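PDB 2WAD: penicillin-binding protein 2B from Streptococcus pneumoniae, which probably forms peptide cross-links between adjacent glycan strands of cell-wall peptidoglycan, as a penicillin-binding transpeptidase of the elongasome that builds peripheral wall. Local coordinates for residues L76-F82 / P213-T219; Y103-S107 / A193-L197. All blocks are in the same frame, centred on the assembly; numbering follows the deposited sequence.

How the contacts relate
Both contacts lie in the dimerisation domain, far from the active-site serine, with centres about 13 Å apart. Contact 1 is the larger. It joins two antiparallel strands through a regular backbone ladder, with a mainly apolar face round Val80, Phe82, Ile215 and Ile217, and a face where Ser81, Ser216 and Ser218 carry hydroxyls. Contact 2 joins two loops without regular structure, and three of its four hydrogen bonds involve a side chain. Each is partly buried: Val80, Ser81, Phe82 and Ile215 are the buried residues of contact 1, Val104 and Ile106 those of contact 2. The two meet where Val80 CG2 packs on Leu197 CD1 at 3.7 Å.

Contact 1. Residues L76-F82 / P213-T219; sequences LKQVVSF and PGISIST
An antiparallel ladder joins residues 76-82 of strand 72-83 to residues 213-219, which lead into strand 215-225. Strand 72-83 is the middle strand of a three-stranded sheet, with strand 189-191 on its other edge. Val79 and Ser218 form one hydrogen-bonded pair. Val79 N reaches Ser218 O at 2.7 Å in a bent hydrogen bond (N-H...O 139°), and Ser218 N returns a straighter bond to Val79 O. Ser81 and Ser216 form the next such pair, where Ser81 N to Ser216 O is 2.8 Å and close to linear. Gln78-Thr219, Val80-Ile217 and Phe82-Ile215 are non-hydrogen-bonded pairs, and their side chains share one face; those of Val79, Ser81, Ser216 and Ser218 lie on the opposite one.

On the first face Ile215 lies between two neighbours. Ile215 CD1 is 3.8 Å from Phe82 CD1, and the two side chains cross at about a right angle. The same methyl meets Val80 CG1, while Val80 CG2 touches Ile217 CD1 at 3.9 Å. The Phe82 ring reaches along the strand because CG is anti to the backbone N (chi1 -179°). Phe82 CE1 thus comes 3.4 Å from Pro213 O, which lies at the ring edge, in its plane. Ile205 of helix 199-208 packs on Val80 and Ile217, and helix 90-100 meets Phe82 and Ile215 through Leu93 and Ile96.

The opposite face carries three serine hydroxyls beside Val79. Ser81 OG and Ser218 OG are hydrogen-bonded at 3.0 Å, a diagonal link between adjacent hydrogen-bonded pairs. A water donates to Gly214 O at 2.6 Å and adds weak bonds to Ser81 O and Ser216 OG. The Val80, Phe82, Ile215 and Ile217 patch meets the helices, while the Ser81-Ser218 bond and the water link the strands on the serine side.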
ATOM      1  N   LEU A  76     -14.327  14.961 -17.162  1.00 55.12           N
ATOM      2  CA  LEU A  76     -15.220  16.110 -17.024  1.00 56.84           C
ATOM      3  C   LEU A  76     -16.653  15.686 -17.366  1.00 56.47           C
ATOM      4  O   LEU A  76     -16.877  15.056 -18.402  1.00 58.65           O
ATOM      5  CB  LEU A  76     -14.761  17.230 -17.972  1.00 56.86           C
ATOM      6  CG  LEU A  76     -14.349  18.605 -17.429  1.00 60.69           C
ATOM      7  CD1 LEU A  76     -13.220  19.222 -18.246  1.00 61.26           C
ATOM      8  CD2 LEU A  76     -15.512  19.595 -17.295  1.00 63.62           C
ATOM      9  N   LYS A  77     -17.612  16.008 -16.501  1.00 55.05           N
ATOM     10  CA  LYS A  77     -19.031  15.748 -16.774  1.00 53.16           C
ATOM     11  C   LYS A  77     -19.880  17.018 -16.684  1.00 52.21           C
ATOM     12  O   LYS A  77     -19.412  18.066 -16.232  1.00 52.04           O
ATOM     13  CB  LYS A  77     -19.585  14.675 -15.832  1.00 52.20           C
ATOM     14  CG  LYS A  77     -19.335  14.980 -14.365  1.00 56.77           C
ATOM     15  CD  LYS A  77     -19.678  13.820 -13.442  1.00 61.86           C
ATOM     16  CE  LYS A  77     -19.387  14.186 -11.987  1.00 65.45           C
ATOM     17  NZ  LYS A  77     -19.390  13.009 -11.057  1.00 68.02           N
ATOM     18  N   GLN A  78     -21.131  16.930 -17.125  1.00 50.19           N
ATOM     19  CA  GLN A  78     -22.082  18.019 -16.927  1.00 46.55           C
ATOM     20  C   GLN A  78     -23.070  17.651 -15.828  1.00 43.76           C
ATOM     21  O   GLN A  78     -23.501  16.505 -15.754  1.00 42.90           O
ATOM     22  CB  GLN A  78     -22.817  18.337 -18.226  1.00 47.66           C
ATOM     23  CG  GLN A  78     -21.886  18.760 -19.341  1.00 50.10           C
ATOM     24  CD  GLN A  78     -22.256  20.115 -19.887  1.00 58.94           C
ATOM     25  OE1 GLN A  78     -22.030  21.141 -19.237  1.00 62.28           O
ATOM     26  NE2 GLN A  78     -22.841  20.132 -21.083  1.00 60.84           N
ATOM     27  N   VAL A  79     -23.429  18.619 -14.988  1.00 40.08           N
ATOM     28  CA  VAL A  79     -24.103  18.337 -13.722  1.00 37.85           C
ATOM     29  C   VAL A  79     -25.091  19.451 -13.377  1.00 37.34           C
ATOM     30  O   VAL A  79     -24.879  20.601 -13.750  1.00 35.20           O
ATOM     31  CB  VAL A  79     -23.043  18.177 -12.593  1.00 39.09           C
ATOM     32  CG1 VAL A  79     -23.548  18.662 -11.259  1.00 39.34           C
ATOM     33  CG2 VAL A  79     -22.560  16.726 -12.477  1.00 33.90           C
ATOM     34  N   VAL A  80     -26.180  19.120 -12.688  1.00 37.16           N
ATOM     35  CA  VAL A  80     -27.019  20.154 -12.087  1.00 36.64           C
ATOM     36  C   VAL A  80     -26.402  20.608 -10.765  1.00 36.32           C
ATOM     37  O   VAL A  80     -26.184  19.780  -9.877  1.00 35.57           O
ATOM     38  CB  VAL A  80     -28.473  19.700 -11.851  1.00 36.01           C
ATOM     39  CG1 VAL A  80     -29.264  20.817 -11.167  1.00 34.46           C
ATOM     40  CG2 VAL A  80     -29.127  19.338 -13.174  1.00 38.55           C
ATOM     41  N   SER A  81     -26.126  21.910 -10.652  1.00 34.27           N
ATOM     42  CA  SER A  81     -25.519  22.485  -9.451  1.00 34.56           C
ATOM     43  C   SER A  81     -26.540  23.363  -8.743  1.00 33.81           C
ATOM     44  O   SER A  81     -27.363  23.997  -9.410  1.00 30.83           O
ATOM     45  CB  SER A  81     -24.316  23.358  -9.802  1.00 33.12           C
ATOM     46  OG  SER A  81     -23.143  22.585  -9.925  1.00 41.73           O
ATOM     47  N   PHE A  82     -26.470  23.398  -7.411  1.00 31.90           N
ATOM     48  CA  PHE A  82     -27.299  24.301  -6.613  1.00 31.92           C
ATOM     49  C   PHE A  82     -26.449  25.185  -5.717  1.00 31.88           C
ATOM     50  O   PHE A  82     -25.642  24.694  -4.937  1.00 31.68           O
ATOM     51  CB  PHE A  82     -28.290  23.526  -5.755  1.00 30.32           C
ATOM     52  CG  PHE A  82     -29.198  24.405  -4.933  1.00 33.13           C
ATOM     53  CD1 PHE A  82     -30.031  25.328  -5.545  1.00 29.26           C
ATOM     54  CD2 PHE A  82     -29.227  24.297  -3.547  1.00 35.51           C
ATOM     55  CE1 PHE A  82     -30.879  26.124  -4.798  1.00 29.81           C
ATOM     56  CE2 PHE A  82     -30.076  25.100  -2.790  1.00 28.79           C
ATOM     57  CZ  PHE A  82     -30.900  26.014  -3.418  1.00 30.81           C
ATOM     58  N   PRO A 213     -34.122  29.843  -8.722  1.00 39.42           N
ATOM     59  CA  PRO A 213     -33.007  30.432  -7.985  1.00 40.32           C
ATOM     60  C   PRO A 213     -31.949  29.423  -7.555  1.00 40.82           C
ATOM     61  O   PRO A 213     -32.269  28.391  -6.957  1.00 41.96           O
ATOM     62  CB  PRO A 213     -33.689  31.061  -6.761  1.00 40.18           C
ATOM     63  CG  PRO A 213     -35.064  31.395  -7.259  1.00 38.71           C
ATOM     64  CD  PRO A 213     -35.429  30.301  -8.214  1.00 39.09           C
ATOM     65  N   GLY A 214     -30.691  29.719  -7.868  1.00 37.59           N
ATOM     66  CA  GLY A 214     -29.602  28.916  -7.359  1.00 34.14           C
ATOM     67  C   GLY A 214     -29.225  27.826  -8.339  1.00 34.31           C
ATOM     68  O   GLY A 214     -28.096  27.333  -8.321  1.00 32.16           O
ATOM     69  N   ILE A 215     -30.160  27.448  -9.206  1.00 33.52           N
ATOM     70  CA  ILE A 215     -29.934  26.288 -10.067  1.00 33.13           C
ATOM     71  C   ILE A 215     -29.249  26.638 -11.382  1.00 32.75           C
ATOM     72  O   ILE A 215     -29.591  27.616 -12.038  1.00 31.46           O
ATOM     73  CB  ILE A 215     -31.223  25.488 -10.334  1.00 33.62           C
ATOM     74  CG1 ILE A 215     -31.666  24.779  -9.053  1.00 27.50           C
ATOM     75  CG2 ILE A 215     -30.981  24.467 -11.455  1.00 31.85           C
ATOM     76  CD1 ILE A 215     -30.826  23.550  -8.750  1.00 27.29           C
ATOM     77  N   SER A 216     -28.275  25.823 -11.763  1.00 31.83           N
ATOM     78  CA  SER A 216     -27.589  26.046 -13.024  1.00 33.70           C
ATOM     79  C   SER A 216     -26.934  24.736 -13.460  1.00 32.66           C
ATOM     80  O   SER A 216     -26.794  23.806 -12.667  1.00 33.13           O
ATOM     81  CB  SER A 216     -26.542  27.156 -12.882  1.00 33.89           C
ATOM     82  OG  SER A 216     -25.306  26.633 -12.405  1.00 33.07           O
ATOM     83  N   ILE A 217     -26.567  24.655 -14.735  1.00 34.10           N
ATOM     84  CA  ILE A 217     -25.749  23.543 -15.216  1.00 35.18           C
ATOM     85  C   ILE A 217     -24.293  23.968 -15.093  1.00 36.86           C
ATOM     86  O   ILE A 217     -23.956  25.114 -15.367  1.00 38.72           O
ATOM     87  CB  ILE A 217     -26.071  23.200 -16.694  1.00 35.22           C
ATOM     88  CG1 ILE A 217     -27.506  22.673 -16.849  1.00 30.04           C
ATOM     89  CG2 ILE A 217     -25.063  22.210 -17.256  1.00 32.41           C
ATOM     90  CD1 ILE A 217     -27.726  21.290 -16.256  1.00 27.97           C
ATOM     91  N   SER A 218     -23.438  23.059 -14.639  1.00 41.80           N
ATOM     92  CA  SER A 218     -21.993  23.242 -14.732  1.00 43.31           C
ATOM     93  C   SER A 218     -21.311  21.879 -14.823  1.00 45.23           C
ATOM     94  O   SER A 218     -21.972  20.842 -14.922  1.00 44.78           O
ATOM     95  CB  SER A 218     -21.455  24.078 -13.564  1.00 42.96           C
ATOM     96  OG  SER A 218     -21.489  23.354 -12.349  1.00 40.83           O
ATOM     97  N   THR A 219     -19.985  21.890 -14.797  1.00 47.91           N
ATOM     98  CA  THR A 219     -19.200  20.681 -15.022  1.00 50.24           C
ATOM     99  C   THR A 219     -18.489  20.269 -13.742  1.00 49.82           C
ATOM    100  O   THR A 219     -17.993  21.130 -13.029  1.00 50.60           O
ATOM    101  CB  THR A 219     -18.109  20.937 -16.075  1.00 51.92           C
ATOM    102  OG1 THR A 219     -17.015  21.621 -15.451  1.00 55.49           O
ATOM    103  CG2 THR A 219     -18.645  21.778 -17.240  1.00 48.64           C
TER
HETATM  104  O   HOH W   1     -25.684  26.721  -9.078  1.00 40.27           O

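Contact 2. Residues Y103-S107 / A193-L197; sequences YVSIS and ATDPL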
ATOM      1  N   TYR A 103     -37.913  18.431 -14.952  1.00 39.71           N
ATOM      2  CA  TYR A 103     -36.818  18.369 -15.916  1.00 36.68           C
ATOM      3  C   TYR A 103     -35.879  17.175 -15.726  1.00 38.88           C
ATOM      4  O   TYR A 103     -35.123  16.844 -16.629  1.00 36.75           O
ATOM      5  CB  TYR A 103     -36.065  19.711 -16.006  1.00 33.39           C
ATOM      6  CG  TYR A 103     -36.968  20.871 -16.422  1.00 34.74           C
ATOM      7  CD1 TYR A 103     -37.427  20.971 -17.734  1.00 30.62           C
ATOM      8  CD2 TYR A 103     -37.380  21.844 -15.518  1.00 26.02           C
ATOM      9  CE1 TYR A 103     -38.256  22.001 -18.130  1.00 30.53           C
ATOM     10  CE2 TYR A 103     -38.227  22.881 -15.913  1.00 28.67           C
ATOM     11  CZ  TYR A 103     -38.643  22.960 -17.228  1.00 26.15           C
ATOM     12  OH  TYR A 103     -39.488  23.946 -17.688  1.00 32.29           O
ATOM     13  N   VAL A 104     -35.937  16.516 -14.574  1.00 39.22           N
ATOM     14  CA  VAL A 104     -35.019  15.429 -14.294  1.00 41.34           C
ATOM     15  C   VAL A 104     -35.816  14.193 -13.906  1.00 44.00           C
ATOM     16  O   VAL A 104     -37.024  14.267 -13.635  1.00 43.02           O
ATOM     17  CB  VAL A 104     -34.035  15.741 -13.125  1.00 43.27           C
ATOM     18  CG1 VAL A 104     -33.214  17.001 -13.395  1.00 42.49           C
ATOM     19  CG2 VAL A 104     -34.785  15.834 -11.787  1.00 39.81           C
ATOM     20  N   SER A 105     -35.093  13.078 -13.859  1.00 46.25           N
ATOM     21  CA  SER A 105     -35.622  11.770 -13.495  1.00 49.41           C
ATOM     22  C   SER A 105     -35.017  11.299 -12.178  1.00 49.64           C
ATOM     23  O   SER A 105     -33.795  11.265 -12.009  1.00 47.82           O
ATOM     24  CB  SER A 105     -35.288  10.738 -14.579  1.00 48.92           C
ATOM     25  OG  SER A 105     -36.371  10.593 -15.472  1.00 53.76           O
ATOM     26  N   ILE A 106     -35.906  10.916 -11.269  1.00 52.50           N
ATOM     27  CA  ILE A 106     -35.556  10.354  -9.971  1.00 56.80           C
ATOM     28  C   ILE A 106     -36.274   9.012  -9.872  1.00 60.08           C
ATOM     29  O   ILE A 106     -37.460   8.951  -9.549  1.00 61.14           O
ATOM     30  CB  ILE A 106     -36.019  11.276  -8.813  1.00 56.36           C
ATOM     31  CG1 ILE A 106     -35.289  12.625  -8.856  1.00 56.79           C
ATOM     32  CG2 ILE A 106     -35.857  10.606  -7.456  1.00 53.06           C
ATOM     33  CD1 ILE A 106     -33.787  12.534  -9.040  1.00 56.51           C
ATOM     34  N   SER A 107     -35.563   7.932 -10.170  1.00 64.12           N
ATOM     35  CA  SER A 107     -36.202   6.620 -10.177  1.00 68.78           C
ATOM     36  C   SER A 107     -35.928   5.862  -8.881  1.00 70.10           C
ATOM     37  O   SER A 107     -36.833   5.273  -8.291  1.00 69.69           O
ATOM     38  CB  SER A 107     -35.829   5.803 -11.424  1.00 69.09           C
ATOM     39  OG  SER A 107     -34.428   5.786 -11.650  1.00 72.76           O
ATOM     40  N   ALA A 193     -27.641  15.329  -7.318  1.00 39.21           N
ATOM     41  CA  ALA A 193     -27.626  14.021  -7.955  1.00 39.46           C
ATOM     42  C   ALA A 193     -28.974  13.601  -8.538  1.00 39.78           C
ATOM     43  O   ALA A 193     -30.019  13.667  -7.887  1.00 40.19           O
ATOM     44  CB  ALA A 193     -27.073  12.964  -7.010  1.00 41.24           C
ATOM     45  N   THR A 194     -28.934  13.184  -9.795  1.00 40.14           N
ATOM     46  CA  THR A 194     -30.133  12.779 -10.510  1.00 43.42           C
ATOM     47  C   THR A 194     -29.739  11.591 -11.383  1.00 43.40           C
ATOM     48  O   THR A 194     -28.555  11.301 -11.493  1.00 41.69           O
ATOM     49  CB  THR A 194     -30.644  13.944 -11.387  1.00 42.75           C
ATOM     50  OG1 THR A 194     -31.940  13.624 -11.894  1.00 50.24           O
ATOM     51  CG2 THR A 194     -29.698  14.196 -12.550  1.00 43.81           C
ATOM     52  N   ASP A 195     -30.709  10.901 -11.982  1.00 46.05           N
ATOM     53  CA  ASP A 195     -30.395   9.935 -13.038  1.00 47.79           C
ATOM     54  C   ASP A 195     -29.682  10.661 -14.170  1.00 49.75           C
ATOM     55  O   ASP A 195     -30.038  11.787 -14.510  1.00 49.73           O
ATOM     56  CB  ASP A 195     -31.660   9.275 -13.596  1.00 46.65           C
ATOM     57  CG  ASP A 195     -32.439   8.518 -12.538  1.00 46.30           C
ATOM     58  OD1 ASP A 195     -31.865   8.226 -11.468  1.00 50.98           O
ATOM     59  OD2 ASP A 195     -33.626   8.210 -12.774  1.00 41.61           O
ATOM     60  N   PRO A 196     -28.694   9.998 -14.782  1.00 52.53           N
ATOM     61  CA  PRO A 196     -27.844  10.611 -15.800  1.00 54.03           C
ATOM     62  C   PRO A 196     -28.633  11.468 -16.800  1.00 55.14           C
ATOM     63  O   PRO A 196     -29.745  11.101 -17.199  1.00 52.66           O
ATOM     64  CB  PRO A 196     -27.233   9.395 -16.509  1.00 54.86           C
ATOM     65  CG  PRO A 196     -27.355   8.269 -15.533  1.00 53.03           C
ATOM     66  CD  PRO A 196     -28.620   8.526 -14.800  1.00 52.11           C
ATOM     67  N   LEU A 197     -28.056  12.603 -17.190  1.00 58.00           N
ATOM     68  CA  LEU A 197     -28.696  13.528 -18.126  1.00 61.63           C
ATOM     69  C   LEU A 197     -28.038  13.479 -19.505  1.00 62.82           C
ATOM     70  O   LEU A 197     -26.860  13.818 -19.653  1.00 62.81           O
ATOM     71  CB  LEU A 197     -28.614  14.969 -17.598  1.00 62.17           C
ATOM     72  CG  LEU A 197     -29.238  15.371 -16.260  1.00 59.92           C
ATOM     73  CD1 LEU A 197     -28.631  16.678 -15.763  1.00 53.44           C
ATOM     74  CD2 LEU A 197     -30.738  15.490 -16.416  1.00 59.65           C
TER
HETATM   75  O   HOH W   2     -32.764  12.748 -15.233  1.00 40.40           O
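Asp195, Thr194 and Ser105 carry this loop-to-loop contact. Its hub is Ser105 O, which accepts two bonds from neighbouring residues. Asp195 N donates to Ser105 O at 3.1 Å. Thr194 OG1 donates to Ser105 O at 3.0 Å from above the carbonyl plane, 47° out of it. The Thr194 hydroxyl gets there because OG1 is anti to its own backbone N (chi1 -170°). There it also presses on the apolar side chains of Val104 and Ile106; Ile106 CD1 lies 3.6 Å from Thr194 OG1.

The Asp195 carboxylate reaches past Ser105 to Ser107. Ser107 OG donates to Asp195 OD2 at 2.8 Å, on the syn side but 30° out of the carboxylate plane. Ser107 N adds a weak bond to the same oxygen. One water, accepting from Ser105 N and donating to Asp195 O, bridges the two backbones.

Residues 103-107 follow helix 90-100, and residues 193-197 link strand 189-191 to helix 199-208. Ile106 packs on Tyr176 and Leu177 of helix 169-182. Leu197, which meets Val104, also touches Val202 of helix 199-208.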